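Local coordinates for protein alcohol dehydrogenase, zinc-containing (Thermotoga maritima, PDB 1VJ0) that probably acts as a zinc-dependent oxidoreductase of the medium-chain alcohol dehydrogenase type, binding two zinc ions in each chain, at residues A[45-50]-A[153-158]; A[170-175]-A[348-353]; A[183-188]-A[329-334]; A[254-259]-A[285-290]. All blocks are in the same frame, centred on the assembly; numbering follows the deposited sequence.

Contact 1 (A[45-50]-A[153-158]); sequences ILVEIL and IVLDPE
Val47 and Ile153 form an antiparallel hydrogen-bonded pair, and four backbone bonds join their strands in the GroES-like domain typical of medium-chain dehydrogenases. Ile45 and Leu155 make the next hydrogen-bonded pair, with Ile45 N reaching Leu155 O at 2.8 Å and an N-H...O angle of 162°. Leu46 and Val154 lie between them as the non-hydrogen-bonded pair, where Val154 CA approaches Ile45 O at 3.5 Å as a CA-H...O contact.

The dense part is the face carrying Ile45, Val47, Ile153 and Leu155. Ile153 has CG1 anti to its backbone N (chi1 -171°), which leaves CG2 between that N and the carbonyl carbon, 3.7 Å from Val47 CB and 3.8 Å from Ile49 CD1. Diagonally across the pairs, Val47 CG2 meets Leu155 CD1 at 3.9 Å. The face of Leu46 and Val154 is thinner across the contact: Leu46 CD1 and Val154 CG2 touch at 3.9 Å. Beyond Leu155 the chain leaves the sheet. Ile45 CD1 still reaches Asp156 O, but on this solvent side the partly exposed Asp156 turns its carboxylate to Arg137 in a salt bridge.

On its other edge strand 45-54 bonds to strand 78-86, through Leu46 with Val84 and Glu48 with Arg82, while Ile104 and Trp106 of strand 103-106 pack against Val47, Ile49 and Leu155.

Contact 2 (A[170-175]-A[348-353]); sequences LDVLAM and KLITHR
Met175 holds CG anti to its backbone N (chi1 153°) and bends at the last torsion (chi3 66°), which carries SD to Leu349 and CE to Ile350; Ile350 in turn has CG1 anti to its carbonyl carbon, and its extended arm sends CD1 onto the helix. The contact lies where the two domains of a medium-chain dehydrogenase meet. Helix 170-188 starts here, and segment 348-353 leads the chain from the Rossmann-type region into strand 352-355, which belongs to the same sheet as strand 45-54.

Three residues of the first helical turns receive the isoleucine. Ile350 CD1 lies 3.9 Å from Asp171 CB and 4.1 Å from Val172 CG2, while Met175 CE reaches Ile350 CG1 at 4.1 Å. Since 171, 172 and 175 are spaced i, i+1 and i+4, the methyl sits against one side of the helix. Met175 crosses Leu349 at about a right angle, its SD 3.9 Å from Leu349 CB. This methionine is also about 8 Å from the bound zinc ion (side chain to metal), and its side chain comes within about 4 Å of Glu78, a ligand of that metal.

The polar end of the contact is more exposed. Asp171 gives OD1 to a hydrogen bond with Ser51 OG, leaving OD2 to face Arg353. The arginine bends at chi2 and chi3 and crosses the aspartate at about a right angle, its guanidinium plane turned 37° from the carboxylate. The salt bridge joins Asp171 OD2 to Arg353 NH1 at 3.1 Å, with Arg353 CD almost as near to OD2, at 3.2 Å.

Contact 3 (A[183-188]-A[329-334]); sequences AYHAFD and TSHFVK
With His185 CG anti to its backbone N (chi1 -179°), its ring and that of His331 stack in offset fashion, centroids 4.2 Å apart and planes 16° from parallel. His185 CB sits over the centre of the His331 ring, 3.8 Å from its centroid, in a CH-pi contact. Next to this pair, Lys334 CB lies over one face of Tyr184, 4.1 Å from the ring centroid, and Lys334 CD comes 3.5 Å from Tyr184 OH.

The helices cross at 105°, with segment axes 9.3 Å apart, so the side chains meet in one patch. Outside the stack, hydrogen bonds fix both rings: His185 ND1 to Val326 O, and His331 ND1 to the backbone N of Asp328. Tyr184 OH bonds to Ser193 of a second subunit, which also packs on Asp188.

Asp188 OD2 lies near the plane of the His331 ring, at its edge, and one water links it to His331 NE2 (2.8 Å from the water). Two further waters join Asp188 to Lys334 NZ, and one of them also donates to Ser330 OG. With 4.3 Å between Asp188 OD1 and Lys334 NZ, these opposite charges probably steady each other mainly through ordered water, at a point where subunits meet.

Contact 4 (A[254-259]-A[285-290]); sequences ERRKAI and SELLRR
Arg256 and Leu287 bring their CA atoms to 5.9 Å, where a turn of helix 252-262 passes the end of helix 280-287 as the chain changes to strand 288-289. Leu287 CD2 is pressed against that turn, 3.5 Å from Arg256 CA and 3.8 Å from Arg256 CB, the two side chains running past each other in opposite directions. Ile259, one turn later, closes more loosely, its CD1 4.3 Å from Leu287 CD2.

These helices belong to the Rossmann-type domain. Helix 252-262 follows strand 243-246, at one margin of the parallel sheet, and precedes strand 268-273 on the far side of the strands 222-227 and 198-202; this is the crossover between the two halves of the fold. Leu287 also touches Ile226 and Ile271 of that sheet, and Ile259 touches Leu245.

Above the apolar layer, Arg256 has CG anti to its backbone N (chi1 -173°) and stays extended to NE, which lays its guanidinium with one face toward Glu286 O. That oxygen is 3.4 Å from Arg256 NH1, but the angle is too poor for a hydrogen bond. The salt bridge goes to the carboxylate instead: Arg256 NH1 to Glu286 OE1, also 3.4 Å, with the flat groups 34° apart. Glu286 OE2 is held by Trp313 NE1. Next to this contact, Arg289 makes a salt bridge with Glu123 of a neighbouring subunit, at an interface of the assembly.

Overall arrangement
Along the chain contact 1 closes first; the other three are nested, with contact 4 inside the loop closed by contact 3 and that inside the loop closed by contact 2. Contacts 1 and 2 have centres about 20 Å apart, reach the same mixed sheet and touch through Leu50 CD1 and Leu170 CD1, 3.8 Å apart. Helix 170-188 serves both contact 2, at its start, and contact 3, at its end, with centres about 19 Å apart. Contact 4 belongs to the Rossmann-type region, its centre about 26 Å from contact 3 and 46 Å from contact 1, across the chain's centre. The series thus runs from the GroES-like domain through the shared helix into the presumed nucleotide-binding domain.

Contact 1 (A[45-50]-A[153-158])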
loop_
_atom_site.group_PDB
_atom_site.type_symbol
_atom_site.label_atom_id
_atom_site.label_comp_id
_atom_site.label_asym_id
_atom_site.label_seq_id
_atom_site.Cartn_x
_atom_site.Cartn_y
_atom_site.Cartn_z
ATOM N N ILE A 45 7.027 29.763 21.457
ATOM C CA ILE A 45 6.101 30.695 20.860
ATOM C C ILE A 45 5.014 31.093 21.877
ATOM O O ILE A 45 4.310 30.236 22.397
ATOM C CB ILE A 45 5.406 30.085 19.588
ATOM C CG1 ILE A 45 6.461 29.575 18.611
ATOM C CG2 ILE A 45 4.564 31.161 18.914
ATOM C CD1 ILE A 45 6.888 28.085 18.778
ATOM N N LEU A 46 4.925 32.374 22.189
ATOM C CA LEU A 46 3.849 32.848 23.053
ATOM C C LEU A 46 2.654 33.155 22.188
ATOM O O LEU A 46 2.757 33.967 21.243
ATOM C CB LEU A 46 4.288 34.085 23.796
ATOM C CG LEU A 46 3.325 34.658 24.831
ATOM C CD1 LEU A 46 2.886 33.647 25.884
ATOM C CD2 LEU A 46 4.034 35.873 25.492
ATOM N N VAL A 47 1.538 32.532 22.500
ATOM C CA VAL A 47 0.334 32.585 21.681
ATOM C C VAL A 47 -0.835 33.104 22.503
ATOM O O VAL A 47 -1.070 32.635 23.620
ATOM C CB VAL A 47 0.011 31.187 21.070
ATOM C CG1 VAL A 47 -1.279 31.204 20.219
ATOM C CG2 VAL A 47 1.201 30.707 20.240
ATOM N N GLU A 48 -1.529 34.082 21.950
ATOM C CA GLU A 48 -2.815 34.539 22.457
ATOM C C GLU A 48 -3.900 33.585 21.978
ATOM O O GLU A 48 -4.090 33.396 20.761
ATOM C CB GLU A 48 -3.092 35.960 21.931
ATOM C CG GLU A 48 -4.444 36.508 22.394
ATOM C CD GLU A 48 -4.941 37.695 21.597
ATOM O OE1 GLU A 48 -4.241 38.167 20.654
ATOM O OE2 GLU A 48 -6.081 38.112 21.918
ATOM N N ILE A 49 -4.586 32.933 22.901
ATOM C CA ILE A 49 -5.692 32.025 22.530
ATOM C C ILE A 49 -6.879 32.831 22.014
ATOM O O ILE A 49 -7.308 33.762 22.680
ATOM C CB ILE A 49 -6.113 31.118 23.714
ATOM C CG1 ILE A 49 -4.988 30.141 24.124
ATOM C CG2 ILE A 49 -7.407 30.367 23.439
ATOM C CD1 ILE A 49 -4.727 29.028 23.103
ATOM N N LEU A 50 -7.391 32.466 20.828
ATOM C CA LEU A 50 -8.620 33.035 20.301
ATOM C C LEU A 50 -9.800 32.070 20.341
ATOM O O LEU A 50 -10.938 32.510 20.494
ATOM C CB LEU A 50 -8.420 33.622 18.889
ATOM C CG LEU A 50 -7.336 34.671 18.735
ATOM C CD1 LEU A 50 -6.899 34.862 17.273
ATOM C CD2 LEU A 50 -7.809 35.964 19.392
ATOM N N ILE A 153 -1.076 30.638 25.601
ATOM C CA ILE A 153 -0.362 29.381 25.768
ATOM C C ILE A 153 1.079 29.582 25.284
ATOM O O ILE A 153 1.338 30.390 24.377
ATOM C CB ILE A 153 -1.075 28.227 24.981
ATOM C CG1 ILE A 153 -0.479 26.856 25.326
ATOM C CG2 ILE A 153 -0.997 28.494 23.467
ATOM C CD1 ILE A 153 -1.327 25.710 24.812
ATOM N N VAL A 154 2.022 28.901 25.933
ATOM C CA VAL A 154 3.395 28.876 25.478
ATOM C C VAL A 154 3.634 27.561 24.747
ATOM O O VAL A 154 3.492 26.487 25.337
ATOM C CB VAL A 154 4.377 28.968 26.656
ATOM C CG1 VAL A 154 5.825 28.878 26.164
ATOM C CG2 VAL A 154 4.130 30.275 27.446
ATOM N N LEU A 155 3.968 27.637 23.463
ATOM C CA LEU A 155 4.202 26.448 22.636
ATOM C C LEU A 155 5.717 26.213 22.563
ATOM O O LEU A 155 6.500 27.144 22.328
ATOM C CB LEU A 155 3.629 26.650 21.214
ATOM C CG LEU A 155 2.158 26.959 21.022
ATOM C CD1 LEU A 155 1.895 26.964 19.544
ATOM C CD2 LEU A 155 1.274 25.943 21.683
ATOM N N ASP A 156 6.141 24.985 22.812
ATOM C CA ASP A 156 7.546 24.594 22.675
ATOM C C ASP A 156 8.002 24.692 21.211
ATOM O O ASP A 156 7.198 24.556 20.320
ATOM C CB ASP A 156 7.727 23.134 23.064
ATOM C CG ASP A 156 7.707 22.874 24.565
ATOM O OD1 ASP A 156 8.376 23.574 25.354
ATOM O OD2 ASP A 156 7.052 21.924 25.037
ATOM N N PRO A 157 9.308 24.818 20.962
ATOM C CA PRO A 157 9.832 24.908 19.590
ATOM C C PRO A 157 9.512 23.687 18.769
ATOM O O PRO A 157 9.388 23.769 17.557
ATOM C CB PRO A 157 11.355 25.097 19.793
ATOM C CG PRO A 157 11.652 24.660 21.205
ATOM C CD PRO A 157 10.381 24.933 21.965
ATOM N N GLU A 158 9.345 22.552 19.426
ATOM C CA GLU A 158 9.081 21.292 18.742
ATOM C C GLU A 158 7.642 21.175 18.238
ATOM O O GLU A 158 7.322 20.239 17.513
ATOM C CB GLU A 158 9.363 20.123 19.684
ATOM C CG GLU A 158 10.816 20.005 20.053
ATOM C CD GLU A 158 11.206 20.823 21.254
ATOM O OE1 GLU A 158 10.349 21.487 21.848
ATOM O OE2 GLU A 158 12.398 20.796 21.594
#

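Contact 2 (A[170-175]-A[348-353])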
loop_
_atom_site.group_PDB
_atom_site.type_symbol
_atom_site.label_atom_id
_atom_site.label_comp_id
_atom_site.label_asym_id
_atom_site.label_seq_id
_atom_site.Cartn_x
_atom_site.Cartn_y
_atom_site.Cartn_z
ATOM N N LEU A 170 -11.572 29.929 12.887
ATOM C CA LEU A 170 -10.695 29.416 13.937
ATOM C C LEU A 170 -11.412 28.574 14.956
ATOM O O LEU A 170 -10.835 27.654 15.521
ATOM C CB LEU A 170 -10.005 30.566 14.652
ATOM C CG LEU A 170 -9.133 31.477 13.806
ATOM C CD1 LEU A 170 -8.301 32.332 14.772
ATOM C CD2 LEU A 170 -8.261 30.694 12.890
ATOM N N ASP A 171 -12.674 28.883 15.187
ATOM C CA ASP A 171 -13.516 28.042 16.026
ATOM C C ASP A 171 -13.644 26.646 15.457
ATOM O O ASP A 171 -13.521 25.692 16.192
ATOM C CB ASP A 171 -14.895 28.668 16.140
ATOM C CG ASP A 171 -14.942 29.817 17.138
ATOM O OD1 ASP A 171 -13.947 30.052 17.871
ATOM O OD2 ASP A 171 -15.955 30.511 17.252
ATOM N N VAL A 172 -13.910 26.534 14.151
ATOM C CA VAL A 172 -14.032 25.220 13.509
ATOM C C VAL A 172 -12.680 24.523 13.530
ATOM O O VAL A 172 -12.610 23.310 13.754
ATOM C CB VAL A 172 -14.577 25.330 12.077
ATOM C CG1 VAL A 172 -14.462 23.991 11.325
ATOM C CG2 VAL A 172 -16.026 25.796 12.115
ATOM N N LEU A 173 -11.601 25.255 13.253
ATOM C CA LEU A 173 -10.274 24.636 13.288
ATOM C C LEU A 173 -9.911 24.092 14.671
ATOM O O LEU A 173 -9.392 22.983 14.788
ATOM C CB LEU A 173 -9.176 25.603 12.830
ATOM C CG LEU A 173 -9.239 25.889 11.334
ATOM C CD1 LEU A 173 -8.208 26.954 10.977
ATOM C CD2 LEU A 173 -9.024 24.604 10.539
ATOM N N ALA A 174 -10.161 24.859 15.700
ATOM C CA ALA A 174 -9.881 24.375 17.068
ATOM C C ALA A 174 -10.564 23.027 17.354
ATOM O O ALA A 174 -9.896 22.029 17.755
ATOM C CB ALA A 174 -10.263 25.413 18.095
ATOM N N MET A 175 -11.845 22.949 17.075
ATOM C CA MET A 175 -12.578 21.683 17.266
ATOM C C MET A 175 -12.018 20.531 16.410
ATOM O O MET A 175 -11.912 19.391 16.863
ATOM C CB MET A 175 -14.054 21.921 16.974
ATOM C CG MET A 175 -14.751 20.669 16.517
ATOM S SD MET A 175 -16.418 20.998 16.094
ATOM C CE MET A 175 -16.291 22.053 14.666
ATOM N N LYS A 348 -21.803 24.009 11.945
ATOM C CA LYS A 348 -23.040 23.540 12.519
ATOM C C LYS A 348 -22.867 22.691 13.811
ATOM O O LYS A 348 -23.806 22.522 14.581
ATOM C CB LYS A 348 -23.855 22.764 11.466
ATOM C CG LYS A 348 -24.280 23.598 10.226
ATOM C CD LYS A 348 -25.099 22.741 9.252
ATOM C CE LYS A 348 -25.401 23.493 7.975
ATOM N NZ LYS A 348 -26.389 24.591 8.205
ATOM N N LEU A 349 -21.703 22.140 14.030
ATOM C CA LEU A 349 -21.419 21.333 15.187
ATOM C C LEU A 349 -21.253 22.181 16.456
ATOM O O LEU A 349 -21.444 21.681 17.557
ATOM C CB LEU A 349 -20.155 20.532 14.948
ATOM C CG LEU A 349 -20.255 19.240 14.149
ATOM C CD1 LEU A 349 -20.780 19.453 12.759
ATOM C CD2 LEU A 349 -18.882 18.588 14.064
ATOM N N ILE A 350 -20.923 23.464 16.304
ATOM C CA ILE A 350 -20.697 24.337 17.477
ATOM C C ILE A 350 -22.016 24.848 17.964
ATOM O O ILE A 350 -22.655 25.633 17.301
ATOM C CB ILE A 350 -19.720 25.488 17.160
ATOM C CG1 ILE A 350 -18.375 24.887 16.755
ATOM C CG2 ILE A 350 -19.581 26.428 18.414
ATOM C CD1 ILE A 350 -17.474 25.802 15.980
ATOM N N THR A 351 -22.460 24.338 19.100
ATOM C CA THR A 351 -23.761 24.703 19.619
ATOM C C THR A 351 -23.702 25.785 20.644
ATOM O O THR A 351 -24.728 26.436 20.880
ATOM C CB THR A 351 -24.489 23.506 20.233
ATOM O OG1 THR A 351 -23.627 22.811 21.127
ATOM C CG2 THR A 351 -24.894 22.502 19.161
ATOM N N HIS A 352 -22.533 25.984 21.257
ATOM C CA HIS A 352 -22.420 26.944 22.355
ATOM C C HIS A 352 -21.056 27.624 22.288
ATOM O O HIS A 352 -20.049 26.964 22.048
ATOM C CB HIS A 352 -22.502 26.211 23.674
ATOM C CG HIS A 352 -23.848 25.603 23.948
ATOM N ND1 HIS A 352 -24.247 24.402 23.403
ATOM C CD2 HIS A 352 -24.890 26.049 24.688
ATOM C CE1 HIS A 352 -25.479 24.129 23.806
ATOM N NE2 HIS A 352 -25.882 25.099 24.607
ATOM N N ARG A 353 -21.031 28.922 22.512
ATOM C CA ARG A 353 -19.782 29.668 22.676
ATOM C C ARG A 353 -19.849 30.406 23.980
ATOM O O ARG A 353 -20.772 31.191 24.186
ATOM C CB ARG A 353 -19.579 30.675 21.558
ATOM C CG ARG A 353 -19.490 30.049 20.194
ATOM C CD ARG A 353 -18.503 30.691 19.229
ATOM N NE ARG A 353 -18.452 32.140 19.385
ATOM C CZ ARG A 353 -17.358 32.881 19.619
ATOM N NH1 ARG A 353 -16.160 32.331 19.717
ATOM N NH2 ARG A 353 -17.488 34.209 19.753
#

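Contact 3 (A[183-188]-A[329-334])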
loop_
_atom_site.group_PDB
_atom_site.type_symbol
_atom_site.label_atom_id
_atom_site.label_comp_id
_atom_site.label_asym_id
_atom_site.label_seq_id
_atom_site.Cartn_x
_atom_site.Cartn_y
_atom_site.Cartn_z
ATOM N N ALA A 183 -10.735 11.195 13.299
ATOM C CA ALA A 183 -11.554 10.688 12.199
ATOM C C ALA A 183 -10.730 10.591 10.883
ATOM O O ALA A 183 -10.800 9.608 10.163
ATOM C CB ALA A 183 -12.820 11.578 12.007
ATOM N N TYR A 184 -9.926 11.610 10.582
ATOM C CA TYR A 184 -9.060 11.530 9.417
ATOM C C TYR A 184 -8.146 10.311 9.481
ATOM O O TYR A 184 -8.037 9.540 8.508
ATOM C CB TYR A 184 -8.300 12.861 9.090
ATOM C CG TYR A 184 -7.595 12.603 7.803
ATOM C CD1 TYR A 184 -8.289 12.621 6.617
ATOM C CD2 TYR A 184 -6.283 12.172 7.793
ATOM C CE1 TYR A 184 -7.694 12.236 5.436
ATOM C CE2 TYR A 184 -5.667 11.799 6.603
ATOM C CZ TYR A 184 -6.378 11.823 5.446
ATOM O OH TYR A 184 -5.760 11.414 4.292
ATOM N N HIS A 185 -7.462 10.121 10.598
ATOM C CA HIS A 185 -6.590 8.985 10.797
ATOM C C HIS A 185 -7.349 7.700 10.405
ATOM O O HIS A 185 -6.840 6.790 9.714
ATOM C CB HIS A 185 -6.136 8.968 12.287
ATOM C CG HIS A 185 -5.196 7.860 12.652
ATOM N ND1 HIS A 185 -4.599 7.776 13.899
ATOM C CD2 HIS A 185 -4.681 6.847 11.926
ATOM C CE1 HIS A 185 -3.815 6.712 13.934
ATOM N NE2 HIS A 185 -3.831 6.136 12.740
ATOM N N ALA A 186 -8.582 7.605 10.859
ATOM C CA ALA A 186 -9.361 6.404 10.635
ATOM C C ALA A 186 -9.596 6.087 9.196
ATOM O O ALA A 186 -9.597 4.923 8.803
ATOM C CB ALA A 186 -10.693 6.548 11.302
ATOM N N PHE A 187 -9.875 7.124 8.419
ATOM C CA PHE A 187 -10.070 7.024 6.974
ATOM C C PHE A 187 -8.774 6.822 6.227
ATOM O O PHE A 187 -8.736 6.051 5.242
ATOM C CB PHE A 187 -10.823 8.253 6.474
ATOM C CG PHE A 187 -12.306 8.193 6.743
ATOM C CD1 PHE A 187 -12.832 8.636 7.944
ATOM C CD2 PHE A 187 -13.190 7.712 5.758
ATOM C CE1 PHE A 187 -14.214 8.556 8.199
ATOM C CE2 PHE A 187 -14.553 7.650 5.980
ATOM C CZ PHE A 187 -15.070 8.057 7.255
ATOM N N ASP A 188 -7.703 7.433 6.716
ATOM C CA ASP A 188 -6.388 7.349 6.077
ATOM C C ASP A 188 -5.848 5.931 6.143
ATOM O O ASP A 188 -5.023 5.562 5.328
ATOM C CB ASP A 188 -5.412 8.275 6.795
ATOM C CG ASP A 188 -4.184 8.558 6.013
ATOM O OD1 ASP A 188 -4.280 9.077 4.871
ATOM O OD2 ASP A 188 -3.058 8.337 6.510
ATOM N N THR A 329 1.034 14.625 12.914
ATOM C CA THR A 329 1.105 15.834 12.126
ATOM C C THR A 329 0.675 15.665 10.671
ATOM O O THR A 329 0.146 16.583 10.134
ATOM C CB THR A 329 2.512 16.395 12.200
ATOM O OG1 THR A 329 2.761 16.815 13.551
ATOM C CG2 THR A 329 2.674 17.632 11.331
ATOM N N SER A 330 0.875 14.498 10.057
ATOM C CA SER A 330 0.356 14.275 8.723
ATOM C C SER A 330 -1.177 14.305 8.734
ATOM O O SER A 330 -1.809 14.889 7.855
ATOM C CB SER A 330 0.894 12.974 8.085
ATOM O OG SER A 330 0.287 11.797 8.677
ATOM N N HIS A 331 -1.800 13.722 9.745
ATOM C CA HIS A 331 -3.235 13.755 9.820
ATOM C C HIS A 331 -3.750 15.168 10.081
ATOM O O HIS A 331 -4.798 15.572 9.533
ATOM C CB HIS A 331 -3.744 12.825 10.924
ATOM C CG HIS A 331 -3.284 11.418 10.794
ATOM N ND1 HIS A 331 -2.665 10.745 11.830
ATOM C CD2 HIS A 331 -3.303 10.557 9.740
ATOM C CE1 HIS A 331 -2.367 9.511 11.435
ATOM N NE2 HIS A 331 -2.735 9.371 10.169
ATOM N N PHE A 332 -3.033 15.882 10.946
ATOM C CA PHE A 332 -3.290 17.306 11.271
ATOM C C PHE A 332 -3.419 18.198 10.001
ATOM O O PHE A 332 -4.416 18.880 9.758
ATOM C CB PHE A 332 -2.180 17.772 12.261
ATOM C CG PHE A 332 -2.055 19.268 12.419
ATOM C CD1 PHE A 332 -3.065 20.023 12.976
ATOM C CD2 PHE A 332 -0.934 19.905 11.997
ATOM C CE1 PHE A 332 -2.905 21.426 13.118
ATOM C CE2 PHE A 332 -0.785 21.296 12.117
ATOM C CZ PHE A 332 -1.773 22.032 12.673
ATOM N N VAL A 333 -2.404 18.145 9.167
ATOM C CA VAL A 333 -2.359 18.968 7.981
ATOM C C VAL A 333 -3.516 18.604 7.034
ATOM O O VAL A 333 -4.220 19.476 6.494
ATOM C CB VAL A 333 -0.967 18.749 7.304
ATOM C CG1 VAL A 333 -0.978 19.113 5.838
ATOM C CG2 VAL A 333 0.100 19.469 8.059
ATOM N N LYS A 334 -3.737 17.316 6.832
ATOM C CA LYS A 334 -4.791 16.901 5.909
ATOM C C LYS A 334 -6.185 17.208 6.444
ATOM O O LYS A 334 -7.125 17.497 5.692
ATOM C CB LYS A 334 -4.633 15.425 5.554
ATOM C CG LYS A 334 -3.293 15.112 4.956
ATOM C CD LYS A 334 -3.034 13.618 4.795
ATOM C CE LYS A 334 -1.578 13.397 4.349
ATOM N NZ LYS A 334 -1.069 11.950 4.411
HETATM O O HOH W 1 -2.677 7.031 8.717
HETATM O O HOH W 2 -1.679 10.822 6.789
HETATM O O HOH W 3 -2.503 9.650 2.932
#

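Contact 4 (A[254-259]-A[285-290])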
loop_
_atom_site.group_PDB
_atom_site.type_symbol
_atom_site.label_atom_id
_atom_site.label_comp_id
_atom_site.label_asym_id
_atom_site.label_seq_id
_atom_site.Cartn_x
_atom_site.Cartn_y
_atom_site.Cartn_z
ATOM N N GLU A 254 -33.470 -4.759 10.758
ATOM C CA GLU A 254 -33.877 -3.663 9.850
ATOM C C GLU A 254 -32.716 -2.841 9.349
ATOM O O GLU A 254 -32.662 -2.492 8.175
ATOM C CB GLU A 254 -34.849 -2.710 10.540
ATOM C CG GLU A 254 -36.188 -3.322 10.725
ATOM C CD GLU A 254 -37.166 -2.400 11.426
ATOM O OE1 GLU A 254 -36.799 -1.712 12.387
ATOM O OE2 GLU A 254 -38.289 -2.362 10.966
ATOM N N ARG A 255 -31.759 -2.528 10.235
ATOM C CA ARG A 255 -30.633 -1.718 9.814
ATOM C C ARG A 255 -29.718 -2.510 8.871
ATOM O O ARG A 255 -29.141 -1.967 7.935
ATOM C CB ARG A 255 -29.861 -1.245 11.012
ATOM C CG ARG A 255 -30.709 -0.286 11.852
ATOM C CD ARG A 255 -29.880 0.448 12.859
ATOM N NE ARG A 255 -29.302 -0.380 13.930
ATOM C CZ ARG A 255 -29.947 -0.797 15.024
ATOM N NH1 ARG A 255 -31.238 -0.603 15.190
ATOM N NH2 ARG A 255 -29.298 -1.492 15.974
ATOM N N ARG A 256 -29.580 -3.794 9.130
ATOM C CA ARG A 256 -28.759 -4.609 8.278
ATOM C C ARG A 256 -29.380 -4.736 6.883
ATOM O O ARG A 256 -28.677 -4.609 5.874
ATOM C CB ARG A 256 -28.572 -5.952 8.904
ATOM C CG ARG A 256 -27.607 -6.800 8.187
ATOM C CD ARG A 256 -27.376 -8.109 8.868
ATOM N NE ARG A 256 -27.046 -9.082 7.841
ATOM C CZ ARG A 256 -26.229 -10.125 8.008
ATOM N NH1 ARG A 256 -25.646 -10.364 9.192
ATOM N NH2 ARG A 256 -25.998 -10.943 6.977
ATOM N N LYS A 257 -30.692 -4.929 6.842
ATOM C CA LYS A 257 -31.419 -4.948 5.572
ATOM C C LYS A 257 -31.229 -3.654 4.777
ATOM O O LYS A 257 -30.983 -3.716 3.582
ATOM C CB LYS A 257 -32.907 -5.224 5.788
ATOM C CG LYS A 257 -33.789 -5.070 4.502
ATOM N N ALA A 258 -31.321 -2.508 5.449
ATOM C CA ALA A 258 -31.122 -1.236 4.815
ATOM C C ALA A 258 -29.743 -1.141 4.187
ATOM O O ALA A 258 -29.612 -0.676 3.061
ATOM C CB ALA A 258 -31.321 -0.096 5.784
ATOM N N ILE A 259 -28.715 -1.551 4.909
ATOM C CA ILE A 259 -27.372 -1.499 4.372
ATOM C C ILE A 259 -27.200 -2.530 3.270
ATOM O O ILE A 259 -26.577 -2.255 2.272
ATOM C CB ILE A 259 -26.327 -1.655 5.508
ATOM C CG1 ILE A 259 -26.120 -0.329 6.224
ATOM C CG2 ILE A 259 -24.974 -1.944 4.974
ATOM C CD1 ILE A 259 -26.914 -0.099 7.320
ATOM N N SER A 285 -19.932 -5.497 12.982
ATOM C CA SER A 285 -19.329 -6.718 12.410
ATOM C C SER A 285 -20.309 -7.396 11.483
ATOM O O SER A 285 -19.943 -7.886 10.415
ATOM C CB SER A 285 -18.902 -7.676 13.544
ATOM O OG SER A 285 -17.846 -7.136 14.346
ATOM N N GLU A 286 -21.584 -7.362 11.840
ATOM C CA GLU A 286 -22.612 -7.968 11.007
ATOM C C GLU A 286 -23.000 -7.133 9.789
ATOM O O GLU A 286 -23.680 -7.637 8.918
ATOM C CB GLU A 286 -23.867 -8.279 11.833
ATOM C CG GLU A 286 -23.642 -9.227 13.044
ATOM C CD GLU A 286 -23.416 -10.695 12.699
ATOM O OE1 GLU A 286 -23.301 -11.063 11.520
ATOM O OE2 GLU A 286 -23.369 -11.527 13.650
ATOM N N LEU A 287 -22.636 -5.855 9.760
ATOM C CA LEU A 287 -22.896 -4.991 8.619
ATOM C C LEU A 287 -21.767 -4.981 7.588
ATOM O O LEU A 287 -21.952 -4.434 6.470
ATOM C CB LEU A 287 -23.096 -3.539 9.082
ATOM C CG LEU A 287 -24.285 -3.275 10.010
ATOM C CD1 LEU A 287 -24.269 -1.817 10.393
ATOM C CD2 LEU A 287 -25.594 -3.696 9.334
ATOM N N LEU A 288 -20.599 -5.473 7.986
ATOM C CA LEU A 288 -19.387 -5.394 7.178
ATOM C C LEU A 288 -19.413 -6.461 6.048
ATOM O O LEU A 288 -19.751 -7.643 6.300
ATOM C CB LEU A 288 -18.183 -5.615 8.116
ATOM C CG LEU A 288 -16.778 -5.209 7.658
ATOM C CD1 LEU A 288 -16.687 -3.735 7.432
ATOM C CD2 LEU A 288 -15.759 -5.670 8.726
ATOM N N ARG A 289 -19.074 -6.064 4.811
ATOM C CA ARG A 289 -18.953 -7.057 3.776
ATOM C C ARG A 289 -17.736 -7.926 3.997
ATOM O O ARG A 289 -16.799 -7.593 4.763
ATOM C CB ARG A 289 -18.872 -6.455 2.393
ATOM C CG ARG A 289 -17.607 -5.697 2.027
ATOM C CD ARG A 289 -17.415 -5.675 0.476
ATOM N NE ARG A 289 -16.338 -4.793 0.022
ATOM C CZ ARG A 289 -15.087 -5.182 -0.223
ATOM N NH1 ARG A 289 -14.678 -6.431 -0.013
ATOM N NH2 ARG A 289 -14.227 -4.320 -0.727
ATOM N N ARG A 290 -17.800 -9.068 3.368
ATOM C CA ARG A 290 -16.620 -9.920 3.211
ATOM C C ARG A 290 -15.541 -9.078 2.537
ATOM O O ARG A 290 -15.797 -8.510 1.499
ATOM C CB ARG A 290 -16.973 -11.124 2.381
ATOM C CG ARG A 290 -17.798 -12.109 3.157
ATOM C CD ARG A 290 -17.930 -13.409 2.456
ATOM N NE ARG A 290 -16.949 -14.374 2.940
ATOM C CZ ARG A 290 -16.461 -15.368 2.208
ATOM N NH1 ARG A 290 -16.827 -15.524 0.925
ATOM N NH2 ARG A 290 -15.578 -16.212 2.739
#